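Local coordinates for cytochrome c7 (Geobacter sulfurreducens, PDB 3H34), which carries three covalently attached haems and probably transfers electrons in Fe(III) respiration, at residues F15-H20 with S29-T34; I4-K9 with R39-D44. One frame throughout, in Å; residues are numbered along the deposited sequence.

Contact 1 of 2, residues F15-H20 with S29-T34; sequences FTHKRH and SCHEKT. With HEM (protoporphyrin IX containing Fe), chain B.
His-17 and His-31 meet through the iron of one haem, each presenting NE2 along the axis from its own side of the porphyrin. The His-17 NE2 to FE and His-31 NE2 to FE bonds are both 2.0 Å, so the two nitrogens stand 4.0 Å apart with the metal midway. The imidazoles are turned almost at right angles, about 77° between planes: His-17 lines up with pyrrole nitrogens NA and NC, His-31 with NB and ND. With CG anti to its backbone nitrogen (chi1 -175°), His-17 reaches the iron from helix 17-20, and its ND1 is hydrogen-bonded to Ala-1 O, which fixes the ring's rotation. On the His-31 side, Cys-30 SG is covalently bonded to CAC of this haem at 1.8 Å, a thioether link. Phe-15 flanks His-17 on the same haem face, its CE2 3.6 Å from CHD. Over one face of the His-20 imidazole lies Phe-15 CE1, while His-20 ND1 donates to Thr-16 O at 2.8 Å from above the carbonyl plane. His-20 NE2 binds a second haem iron opposite His-54; replacing His-20 by an alanine is likely to leave that iron without one axial ligand, Thr-16 O without its ND1 donor and Phe-15 CE1 without the imidazole it lies on. Bis-histidine ligation, with Cys-27, Cys-30 and His-31 forming a CXXCH motif, is the hallmark of haem sites in the cytochrome c3/c7 family.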
ATOM      1  N   PHE A  15       3.642  -4.728   3.835  1.00  8.71           N
ATOM      2  CA  PHE A  15       2.347  -4.691   3.168  1.00  7.82           C
ATOM      3  C   PHE A  15       1.636  -6.036   3.068  1.00  8.47           C
ATOM      4  O   PHE A  15       2.099  -6.961   2.394  1.00  7.37           O
ATOM      5  CB  PHE A  15       2.531  -4.073   1.775  1.00  8.53           C
ATOM      6  CG  PHE A  15       1.283  -4.052   0.935  1.00  8.04           C
ATOM      7  CD1 PHE A  15       0.097  -3.513   1.422  1.00  7.11           C
ATOM      8  CD2 PHE A  15       1.303  -4.556  -0.358  1.00  7.02           C
ATOM      9  CE1 PHE A  15      -1.050  -3.475   0.623  1.00  6.08           C
ATOM     10  CE2 PHE A  15       0.166  -4.523  -1.160  1.00  8.28           C
ATOM     11  CZ  PHE A  15      -1.012  -3.983  -0.667  1.00  9.30           C
ATOM     12  N   THR A  16       0.497  -6.129   3.748  1.00  7.64           N
ATOM     13  CA  THR A  16      -0.305  -7.344   3.747  1.00  8.34           C
ATOM     14  C   THR A  16      -1.155  -7.376   2.478  1.00  8.14           C
ATOM     15  O   THR A  16      -2.363  -7.145   2.506  1.00  7.96           O
ATOM     16  CB  THR A  16      -1.199  -7.402   4.999  1.00  9.14           C
ATOM     17  OG1 THR A  16      -1.967  -6.198   5.093  1.00  8.29           O
ATOM     18  CG2 THR A  16      -0.340  -7.547   6.253  1.00  9.38           C
ATOM     19  N   HIS A  17      -0.486  -7.667   1.367  1.00  6.42           N
ATOM     20  CA  HIS A  17      -1.084  -7.730   0.040  1.00  6.22           C
ATOM     21  C   HIS A  17      -2.351  -8.584  -0.039  1.00  6.51           C
ATOM     22  O   HIS A  17      -3.408  -8.102  -0.450  1.00  7.05           O
ATOM     23  CB  HIS A  17      -0.034  -8.261  -0.943  1.00  7.29           C
ATOM     24  CG  HIS A  17      -0.480  -8.272  -2.371  1.00  7.67           C
ATOM     25  ND1 HIS A  17      -0.311  -9.345  -3.219  1.00  9.04           N
ATOM     26  CD2 HIS A  17      -1.052  -7.298  -3.123  1.00  6.57           C
ATOM     27  CE1 HIS A  17      -0.773  -8.996  -4.429  1.00  8.33           C
ATOM     28  NE2 HIS A  17      -1.234  -7.760  -4.423  1.00  6.62           N
ATOM     29  N   LYS A  18      -2.239  -9.850   0.352  1.00  7.04           N
ATOM     30  CA  LYS A  18      -3.372 -10.767   0.311  1.00  6.40           C
ATOM     31  C   LYS A  18      -4.472 -10.322   1.271  1.00  6.76           C
ATOM     32  O   LYS A  18      -5.644 -10.263   0.898  1.00  8.35           O
ATOM     33  CB  LYS A  18      -2.913 -12.189   0.661  1.00  6.97           C
ATOM     34  CG  LYS A  18      -4.015 -13.247   0.611  1.00  6.83           C
ATOM     35  CD  LYS A  18      -4.621 -13.355  -0.783  0.50  6.31           C
ATOM     36  CE  LYS A  18      -5.593 -14.523  -0.884  0.50  7.51           C
ATOM     37  NZ  LYS A  18      -6.695 -14.434   0.112  0.50 11.82           N
ATOM     38  N   ARG A  19      -4.094  -9.998   2.504  1.00  7.85           N
ATOM     39  CA  ARG A  19      -5.077  -9.567   3.492  1.00  7.31           C
ATOM     40  C   ARG A  19      -5.890  -8.378   2.982  1.00  8.60           C
ATOM     41  O   ARG A  19      -7.099  -8.300   3.214  1.00  8.64           O
ATOM     42  CB  ARG A  19      -4.391  -9.199   4.811  1.00  9.88           C
ATOM     43  CG  ARG A  19      -5.367  -8.816   5.923  1.00 12.34           C
ATOM     44  CD  ARG A  19      -4.687  -8.784   7.285  1.00 17.91           C
ATOM     45  NE  ARG A  19      -5.636  -8.537   8.368  1.00 20.08           N
ATOM     46  CZ  ARG A  19      -6.096  -7.338   8.709  1.00 21.63           C
ATOM     47  NH1 ARG A  19      -5.692  -6.257   8.057  1.00 21.99           N
ATOM     48  NH2 ARG A  19      -6.965  -7.218   9.706  1.00 21.81           N
ATOM     49  N   HIS A  20      -5.234  -7.455   2.286  1.00  7.96           N
ATOM     50  CA  HIS A  20      -5.937  -6.286   1.769  1.00  7.85           C
ATOM     51  C   HIS A  20      -7.085  -6.623   0.825  1.00  8.85           C
ATOM     52  O   HIS A  20      -8.017  -5.840   0.685  1.00  9.52           O
ATOM     53  CB  HIS A  20      -4.964  -5.325   1.084  1.00  7.60           C
ATOM     54  CG  HIS A  20      -4.377  -4.307   2.010  1.00  7.65           C
ATOM     55  ND1 HIS A  20      -3.490  -4.599   3.022  1.00  7.67           N
ATOM     56  CD2 HIS A  20      -4.600  -2.971   2.093  1.00  8.60           C
ATOM     57  CE1 HIS A  20      -3.216  -3.455   3.673  1.00  7.79           C
ATOM     58  NE2 HIS A  20      -3.868  -2.438   3.143  1.00  7.97           N
ATOM     59  N   SER A  29      -8.178  -1.262  -7.993  1.00  7.69           N
ATOM     60  CA  SER A  29      -8.098  -0.121  -7.088  1.00  9.06           C
ATOM     61  C   SER A  29      -6.642   0.230  -6.785  1.00 10.31           C
ATOM     62  O   SER A  29      -6.334   1.343  -6.362  1.00 10.84           O
ATOM     63  CB  SER A  29      -8.854  -0.417  -5.790  1.00  9.23           C
ATOM     64  OG  SER A  29     -10.251  -0.461  -6.025  1.00 10.90           O
ATOM     65  N   CYS A  30      -5.740  -0.719  -7.022  1.00  9.32           N
ATOM     66  CA  CYS A  30      -4.322  -0.488  -6.771  1.00  8.71           C
ATOM     67  C   CYS A  30      -3.479  -0.765  -8.009  1.00  9.75           C
ATOM     68  O   CYS A  30      -2.373  -0.243  -8.150  1.00 12.07           O
ATOM     69  CB  CYS A  30      -3.822  -1.404  -5.653  1.00 10.18           C
ATOM     70  SG  CYS A  30      -4.696  -1.270  -4.062  1.00  9.47           S
ATOM     71  N   HIS A  31      -4.015  -1.582  -8.904  1.00  9.05           N
ATOM     72  CA  HIS A  31      -3.289  -1.981 -10.105  1.00  6.34           C
ATOM     73  C   HIS A  31      -3.713  -1.356 -11.414  1.00  8.46           C
ATOM     74  O   HIS A  31      -4.769  -0.739 -11.526  1.00  9.12           O
ATOM     75  CB  HIS A  31      -3.390  -3.496 -10.280  1.00  6.88           C
ATOM     76  CG  HIS A  31      -2.553  -4.271  -9.318  1.00  6.22           C
ATOM     77  ND1 HIS A  31      -1.185  -4.373  -9.402  1.00  5.84           N
ATOM     78  CD2 HIS A  31      -2.911  -4.983  -8.221  1.00  5.21           C
ATOM     79  CE1 HIS A  31      -0.766  -5.127  -8.384  1.00  4.30           C
ATOM     80  NE2 HIS A  31      -1.776  -5.523  -7.637  1.00  7.17           N
ATOM     81  N   GLU A  32      -2.852  -1.542 -12.409  1.00  8.66           N
ATOM     82  CA  GLU A  32      -3.110  -1.101 -13.765  1.00  9.45           C
ATOM     83  C   GLU A  32      -4.014  -2.216 -14.299  1.00  9.78           C
ATOM     84  O   GLU A  32      -4.284  -3.185 -13.581  1.00  9.43           O
ATOM     85  CB  GLU A  32      -1.807  -1.058 -14.565  1.00  9.97           C
ATOM     86  CG  GLU A  32      -0.805  -0.020 -14.080  1.00 11.03           C
ATOM     87  CD  GLU A  32      -1.346   1.393 -14.184  1.00 13.18           C
ATOM     88  OE1 GLU A  32      -1.930   1.720 -15.239  1.00 11.85           O
ATOM     89  OE2 GLU A  32      -1.186   2.176 -13.220  1.00 14.68           O
ATOM     90  N   LYS A  33      -4.464  -2.101 -15.546  1.00  8.47           N
ATOM     91  CA  LYS A  33      -5.344  -3.113 -16.129  1.00  8.32           C
ATOM     92  C   LYS A  33      -4.905  -4.537 -15.798  1.00  8.70           C
ATOM     93  O   LYS A  33      -5.728  -5.375 -15.434  1.00  8.28           O
ATOM     94  CB  LYS A  33      -5.437  -2.928 -17.646  1.00  9.39           C
ATOM     95  CG  LYS A  33      -6.149  -1.643 -18.055  1.00 12.52           C
ATOM     96  CD  LYS A  33      -6.265  -1.532 -19.569  1.00 16.34           C
ATOM     97  N   THR A  34      -3.611  -4.811 -15.927  1.00  9.29           N
ATOM     98  CA  THR A  34      -3.083  -6.133 -15.609  1.00  9.04           C
ATOM     99  C   THR A  34      -2.395  -6.108 -14.246  1.00  9.29           C
ATOM    100  O   THR A  34      -1.449  -5.346 -14.033  1.00  9.06           O
ATOM    101  CB  THR A  34      -2.050  -6.607 -16.658  1.00 11.28           C
ATOM    102  OG1 THR A  34      -2.695  -6.778 -17.925  1.00 12.32           O
ATOM    103  CG2 THR A  34      -1.418  -7.931 -16.230  1.00 11.76           C
TER
HETATM  104  CHA HEM B  72       1.886  -6.726  -6.507  1.00  7.77           C
HETATM  105  CHB HEM B  72      -1.841  -9.311  -8.206  1.00  7.38           C
HETATM  106  CHC HEM B  72      -4.878  -6.739  -5.403  1.00  7.18           C
HETATM  107  CHD HEM B  72      -1.254  -3.711  -4.356  1.00  7.30           C
HETATM  108  C1A HEM B  72       1.126  -7.704  -7.131  1.00  9.13           C
HETATM  109  C2A HEM B  72       1.680  -8.679  -8.047  1.00 10.60           C
HETATM  110  C3A HEM B  72       0.626  -9.358  -8.551  1.00  9.49           C
HETATM  111  C4A HEM B  72      -0.568  -8.819  -7.966  1.00  7.61           C
HETATM  112  CMA HEM B  72       0.691 -10.488  -9.567  1.00  9.02           C
HETATM  113  CAA HEM B  72       3.142  -8.839  -8.447  1.00 14.75           C
HETATM  114  CBA HEM B  72       3.909  -9.772  -7.529  1.00 18.99           C
HETATM  115  CGA HEM B  72       5.373  -9.880  -7.906  1.00 21.68           C
HETATM  116  O1A HEM B  72       6.099  -8.872  -7.773  1.00 23.63           O
HETATM  117  O2A HEM B  72       5.795 -10.971  -8.342  1.00 26.27           O
HETATM  118  C1B HEM B  72      -2.987  -8.791  -7.608  1.00  5.76           C
HETATM  119  C2B HEM B  72      -4.321  -9.286  -7.884  1.00  5.67           C
HETATM  120  C3B HEM B  72      -5.171  -8.600  -7.070  1.00  5.96           C
HETATM  121  C4B HEM B  72      -4.363  -7.659  -6.318  1.00  5.58           C
HETATM  122  CMB HEM B  72      -4.695 -10.341  -8.929  1.00  7.69           C
HETATM  123  CAB HEM B  72      -6.693  -8.740  -7.011  1.00  7.09           C
HETATM  124  CBB HEM B  72      -7.189 -10.109  -6.554  1.00  6.70           C
HETATM  125  C1C HEM B  72      -4.118  -5.744  -4.812  1.00  6.06           C
HETATM  126  C2C HEM B  72      -4.699  -4.674  -4.008  1.00  6.84           C
HETATM  127  C3C HEM B  72      -3.691  -3.807  -3.735  1.00  7.53           C
HETATM  128  C4C HEM B  72      -2.500  -4.334  -4.383  1.00  7.77           C
HETATM  129  CMC HEM B  72      -6.171  -4.527  -3.636  1.00  9.31           C
HETATM  130  CAC HEM B  72      -3.790  -2.454  -3.016  1.00  6.78           C
HETATM  131  CBC HEM B  72      -4.485  -2.465  -1.657  1.00  8.24           C
HETATM  132  C1D HEM B  72      -0.100  -4.267  -4.903  1.00  6.89           C
HETATM  133  C2D HEM B  72       1.205  -3.686  -4.731  1.00  7.53           C
HETATM  134  C3D HEM B  72       2.091  -4.546  -5.289  1.00  8.37           C
HETATM  135  C4D HEM B  72       1.335  -5.671  -5.788  1.00  6.74           C
HETATM  136  CMD HEM B  72       1.517  -2.343  -4.058  1.00 10.97           C
HETATM  137  CAD HEM B  72       3.579  -4.310  -5.451  1.00  8.57           C
HETATM  138  CBD HEM B  72       3.889  -3.693  -6.811  1.00 11.23           C
HETATM  139  CGD HEM B  72       5.367  -3.411  -7.005  1.00 12.94           C
HETATM  140  O1D HEM B  72       5.748  -2.978  -8.110  1.00 15.76           O
HETATM  141  O2D HEM B  72       6.148  -3.621  -6.054  1.00 14.88           O
HETATM  142  NA  HEM B  72      -0.268  -7.781  -7.102  1.00  5.49           N
HETATM  143  NB  HEM B  72      -3.023  -7.753  -6.670  1.00  6.63           N
HETATM  144  NC  HEM B  72      -2.760  -5.538  -5.020  1.00  4.97           N
HETATM  145  ND  HEM B  72      -0.022  -5.495  -5.565  1.00  6.59           N
HETATM  146 FE   HEM B  72      -1.518  -6.662  -6.063  1.00  6.88          FE

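Contact 2 of 2, residues I4-K9 with R39-D44; sequences ILFPSK and RNFGKD. With HEM (protoporphyrin IX containing Fe), chain D.
Phe-6 meets Phe-41 in an offset stack, centroids 4.5 Å apart and planes inclined by 29°. The side chain of Phe-6 leaves its CA toward 39-44, and with CG anti to its carbonyl carbon (chi1 -65°) the ring turns a face to Phe-41. Phe-41 lays its outer end on that face: CZ sits 3.5 Å above the plane, displaced toward the rim, and CE2 is 3.5 Å from Phe-6 CE1. The edge of Phe-41 also receives a haem propionate, CE2 lying 3.3 Å from O2D near the ring plane, where the weakly positive C-H rim is likely to suit a carboxylate oxygen. From Pro-7 onward the chain runs beside the propionates of this haem, starting with the Pro-7 carbonyl oxygen near CGD. Ser-8 OG comes 3.4 Å from CBA of the other propionate and is itself hydrogen-bonded to Asn-10 N. Lys-9 then grips that propionate through its backbone, N to O2A at 2.9 Å and nearly straight at 168°. Across the contact, the modelled part of Lys-43, extended as far as CD, lies over the porphyrin face, CG 3.8 Å from C1A. Gly-42 is the N-cap of helix 43-57, whose Tyr-45 ring meets Phe-41. Strand 4-6 pairs antiparallel with strand 13-15, and Phe-6 packs on Val-13, so the stack bridges the small sheet and the loop that leads into helix 43-57.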
ATOM      1  N   ILE A   4       4.296  -8.405   1.203  1.00  9.45           N
ATOM      2  CA  ILE A   4       5.348  -7.745   0.449  1.00  8.17           C
ATOM      3  C   ILE A   4       6.083  -6.742   1.321  1.00  9.36           C
ATOM      4  O   ILE A   4       5.463  -5.957   2.042  1.00 10.41           O
ATOM      5  CB  ILE A   4       4.756  -7.014  -0.774  1.00  8.98           C
ATOM      6  CG1 ILE A   4       4.003  -8.015  -1.656  1.00  7.46           C
ATOM      7  CG2 ILE A   4       5.860  -6.325  -1.562  1.00  7.96           C
ATOM      8  CD1 ILE A   4       3.209  -7.376  -2.778  1.00  9.79           C
ATOM      9  N   LEU A   5       7.409  -6.780   1.262  1.00  8.27           N
ATOM     10  CA  LEU A   5       8.225  -5.864   2.041  1.00  9.96           C
ATOM     11  C   LEU A   5       8.756  -4.763   1.132  1.00  8.69           C
ATOM     12  O   LEU A   5       9.316  -5.040   0.069  1.00  9.55           O
ATOM     13  CB  LEU A   5       9.395  -6.606   2.685  1.00 10.46           C
ATOM     14  CG  LEU A   5       9.053  -7.809   3.570  1.00 11.72           C
ATOM     15  CD1 LEU A   5      10.340  -8.392   4.134  1.00 13.37           C
ATOM     16  CD2 LEU A   5       8.122  -7.392   4.694  1.00 13.76           C
ATOM     17  N   PHE A   6       8.560  -3.517   1.551  1.00  8.57           N
ATOM     18  CA  PHE A   6       9.028  -2.368   0.786  1.00 10.04           C
ATOM     19  C   PHE A   6      10.149  -1.628   1.506  1.00  9.72           C
ATOM     20  O   PHE A   6       9.904  -0.902   2.476  1.00 10.26           O
ATOM     21  CB  PHE A   6       7.889  -1.376   0.534  1.00  9.69           C
ATOM     22  CG  PHE A   6       6.785  -1.915  -0.326  1.00  9.49           C
ATOM     23  CD1 PHE A   6       7.044  -2.363  -1.618  1.00  9.08           C
ATOM     24  CD2 PHE A   6       5.481  -1.957   0.152  1.00  8.90           C
ATOM     25  CE1 PHE A   6       6.014  -2.847  -2.424  1.00  9.77           C
ATOM     26  CE2 PHE A   6       4.446  -2.439  -0.645  1.00  9.36           C
ATOM     27  CZ  PHE A   6       4.713  -2.885  -1.938  1.00  9.97           C
ATOM     28  N   PRO A   7      11.399  -1.814   1.057  1.00 11.72           N
ATOM     29  CA  PRO A   7      12.526  -1.124   1.693  1.00 12.79           C
ATOM     30  C   PRO A   7      12.306   0.377   1.493  1.00 12.84           C
ATOM     31  O   PRO A   7      11.771   0.788   0.465  1.00 14.29           O
ATOM     32  CB  PRO A   7      13.729  -1.636   0.903  1.00 14.95           C
ATOM     33  CG  PRO A   7      13.299  -3.008   0.485  1.00 14.45           C
ATOM     34  CD  PRO A   7      11.873  -2.780   0.050  1.00 12.28           C
ATOM     35  N   SER A   8      12.707   1.190   2.464  1.00 13.52           N
ATOM     36  CA  SER A   8      12.513   2.632   2.357  1.00 14.26           C
ATOM     37  C   SER A   8      13.501   3.424   3.200  1.00 14.15           C
ATOM     38  O   SER A   8      13.887   2.996   4.287  1.00 14.15           O
ATOM     39  CB  SER A   8      11.087   2.995   2.778  1.00 14.94           C
ATOM     40  OG  SER A   8      10.881   4.396   2.769  1.00 16.46           O
ATOM     41  N   LYS A   9      13.900   4.586   2.695  1.00 16.52           N
ATOM     42  CA  LYS A   9      14.833   5.443   3.411  1.00 18.63           C
ATOM     43  C   LYS A   9      14.156   6.021   4.649  1.00 18.18           C
ATOM     44  O   LYS A   9      14.814   6.592   5.520  1.00 19.84           O
ATOM     45  CB  LYS A   9      15.319   6.574   2.502  1.00 21.36           C
ATOM     46  N   ARG A  39       5.022  -0.161 -12.339  1.00 15.27           N
ATOM     47  CA  ARG A  39       6.135   0.611 -12.886  1.00 16.96           C
ATOM     48  C   ARG A  39       6.516   1.884 -12.137  1.00 17.53           C
ATOM     49  O   ARG A  39       7.699   2.132 -11.899  1.00 18.67           O
ATOM     50  CB  ARG A  39       5.843   0.941 -14.352  1.00 19.50           C
ATOM     51  N   ASN A  40       5.530   2.694 -11.768  1.00 16.86           N
ATOM     52  CA  ASN A  40       5.827   3.933 -11.063  1.00 16.74           C
ATOM     53  C   ASN A  40       5.626   3.835  -9.561  1.00 15.40           C
ATOM     54  O   ASN A  40       5.352   4.839  -8.896  1.00 15.89           O
ATOM     55  CB  ASN A  40       4.985   5.082 -11.625  1.00 18.96           C
ATOM     56  CG  ASN A  40       3.499   4.808 -11.552  1.00 20.38           C
ATOM     57  OD1 ASN A  40       3.062   3.821 -10.958  1.00 22.25           O
ATOM     58  ND2 ASN A  40       2.708   5.692 -12.153  1.00 22.96           N
ATOM     59  N   PHE A  41       5.761   2.629  -9.017  1.00 13.75           N
ATOM     60  CA  PHE A  41       5.600   2.464  -7.582  1.00 13.21           C
ATOM     61  C   PHE A  41       6.710   3.238  -6.889  1.00 12.15           C
ATOM     62  O   PHE A  41       7.859   3.229  -7.329  1.00 12.70           O
ATOM     63  CB  PHE A  41       5.682   0.994  -7.174  1.00 14.62           C
ATOM     64  CG  PHE A  41       5.343   0.759  -5.731  1.00 13.65           C
ATOM     65  CD1 PHE A  41       4.018   0.737  -5.312  1.00 14.92           C
ATOM     66  CD2 PHE A  41       6.347   0.623  -4.779  1.00 14.79           C
ATOM     67  CE1 PHE A  41       3.694   0.581  -3.964  1.00 14.43           C
ATOM     68  CE2 PHE A  41       6.035   0.468  -3.429  1.00 13.26           C
ATOM     69  CZ  PHE A  41       4.708   0.449  -3.023  1.00 13.18           C
ATOM     70  N   GLY A  42       6.360   3.907  -5.800  1.00  9.72           N
ATOM     71  CA  GLY A  42       7.335   4.689  -5.071  1.00 10.45           C
ATOM     72  C   GLY A  42       6.610   5.604  -4.110  1.00 10.09           C
ATOM     73  O   GLY A  42       5.420   5.416  -3.862  1.00  9.53           O
ATOM     74  N   LYS A  43       7.317   6.602  -3.586  1.00  9.27           N
ATOM     75  CA  LYS A  43       6.744   7.546  -2.631  1.00 11.42           C
ATOM     76  C   LYS A  43       5.429   8.188  -3.075  1.00 11.73           C
ATOM     77  O   LYS A  43       4.424   8.109  -2.367  1.00 11.85           O
ATOM     78  CB  LYS A  43       7.757   8.650  -2.314  1.00 13.53           C
ATOM     79  CG  LYS A  43       7.265   9.663  -1.292  1.00 17.29           C
ATOM     80  CD  LYS A  43       8.281  10.774  -1.070  1.00 20.46           C
ATOM     81  N   ASP A  44       5.438   8.829  -4.240  1.00 12.50           N
ATOM     82  CA  ASP A  44       4.245   9.500  -4.748  1.00 13.12           C
ATOM     83  C   ASP A  44       3.060   8.561  -4.936  1.00 11.51           C
ATOM     84  O   ASP A  44       1.954   8.850  -4.479  1.00 10.67           O
ATOM     85  CB  ASP A  44       4.556  10.214  -6.065  1.00 16.88           C
ATOM     86  CG  ASP A  44       5.631  11.272  -5.912  1.00 20.37           C
ATOM     87  OD1 ASP A  44       5.518  12.107  -4.987  1.00 22.60           O
ATOM     88  OD2 ASP A  44       6.586  11.271  -6.715  1.00 21.80           O
TER
HETATM   89  CHA HEM D  74       8.062   6.268   0.633  1.00 11.27           C
HETATM   90  CHB HEM D  74       7.997   9.647   4.093  1.00 11.45           C
HETATM   91  CHC HEM D  74       3.600   8.145   5.480  1.00  9.78           C
HETATM   92  CHD HEM D  74       4.125   4.246   2.621  1.00  9.26           C
HETATM   93  C1A HEM D  74       8.392   7.346   1.438  1.00 10.50           C
HETATM   94  C2A HEM D  74       9.608   8.121   1.294  1.00 12.72           C
HETATM   95  C3A HEM D  74       9.593   9.044   2.284  1.00 12.80           C
HETATM   96  C4A HEM D  74       8.394   8.836   3.044  1.00 11.55           C
HETATM   97  CMA HEM D  74      10.643  10.116   2.546  1.00 12.64           C
HETATM   98  CAA HEM D  74      10.709   7.865   0.273  1.00 16.06           C
HETATM   99  CBA HEM D  74      11.867   7.146   0.948  1.00 20.54           C
HETATM  100  CGA HEM D  74      12.891   6.637  -0.044  1.00 23.85           C
HETATM  101  O1A HEM D  74      13.325   7.429  -0.906  1.00 26.75           O
HETATM  102  O2A HEM D  74      13.265   5.446   0.045  1.00 25.03           O
HETATM  103  C1B HEM D  74       6.790   9.519   4.758  1.00 11.34           C
HETATM  104  C2B HEM D  74       6.338  10.458   5.748  1.00 11.13           C
HETATM  105  C3B HEM D  74       5.078  10.079   6.094  1.00 11.01           C
HETATM  106  C4B HEM D  74       4.763   8.892   5.326  1.00  9.90           C
HETATM  107  CMB HEM D  74       7.148  11.603   6.350  1.00 14.22           C
HETATM  108  CAB HEM D  74       4.158  10.765   7.092  1.00 13.32           C
HETATM  109  CBB HEM D  74       3.735  12.179   6.702  1.00 13.45           C
HETATM  110  C1C HEM D  74       3.371   6.938   4.812  1.00  9.51           C
HETATM  111  C2C HEM D  74       2.243   6.072   5.087  1.00  8.40           C
HETATM  112  C3C HEM D  74       2.436   4.933   4.346  1.00  9.37           C
HETATM  113  C4C HEM D  74       3.656   5.131   3.596  1.00  8.75           C
HETATM  114  CMC HEM D  74       1.128   6.351   6.100  1.00  9.48           C
HETATM  115  CAC HEM D  74       1.634   3.626   4.316  1.00  9.25           C
HETATM  116  CBC HEM D  74       0.122   3.715   4.491  1.00 12.20           C
HETATM  117  C1D HEM D  74       5.239   4.482   1.826  1.00  6.94           C
HETATM  118  C2D HEM D  74       5.706   3.577   0.796  1.00  8.44           C
HETATM  119  C3D HEM D  74       6.737   4.199   0.163  1.00  9.00           C
HETATM  120  C4D HEM D  74       6.960   5.450   0.849  1.00 10.22           C
HETATM  121  CMD HEM D  74       5.154   2.195   0.467  1.00  7.38           C
HETATM  122  CAD HEM D  74       7.447   3.718  -1.100  1.00 11.13           C
HETATM  123  CBD HEM D  74       8.488   2.648  -0.810  1.00 15.47           C
HETATM  124  CGD HEM D  74       9.240   2.223  -2.054  1.00 18.29           C
HETATM  125  O1D HEM D  74       9.954   3.067  -2.636  1.00 21.76           O
HETATM  126  O2D HEM D  74       9.115   1.047  -2.452  1.00 20.76           O
HETATM  127  NA  HEM D  74       7.651   7.782   2.533  1.00 10.21           N
HETATM  128  NB  HEM D  74       5.816   8.550   4.493  1.00  8.99           N
HETATM  129  NC  HEM D  74       4.241   6.352   3.893  1.00 10.50           N
HETATM  130  ND  HEM D  74       6.039   5.626   1.871  1.00  7.46           N
HETATM  131 FE   HEM D  74       5.930   7.082   3.188  1.00  9.64          FE

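Overall arrangement
From the N terminus, strand 4-6 opens contact 2, and the chain turns back through strand 13-15, at whose last residue contact 1 begins, into helix 17-20. Contact 1 closes first, over the short loop to 29-34; contact 2 closes only at 39-44, so the smaller loop lies wholly within the larger and the two do not cross. They also touch directly: Phe-15 N probably hydrogen-bonds to Ile-4 O at 2.8 Å, Phe-15 CB packs against Phe-6 CE2, and Ile-4 CD1 lies against His-17 CG. The two-stranded sheet thereby joins one haem's axial site to the loop before helix 43-57 and a second haem, the contacts lying about 13 Å apart between centres.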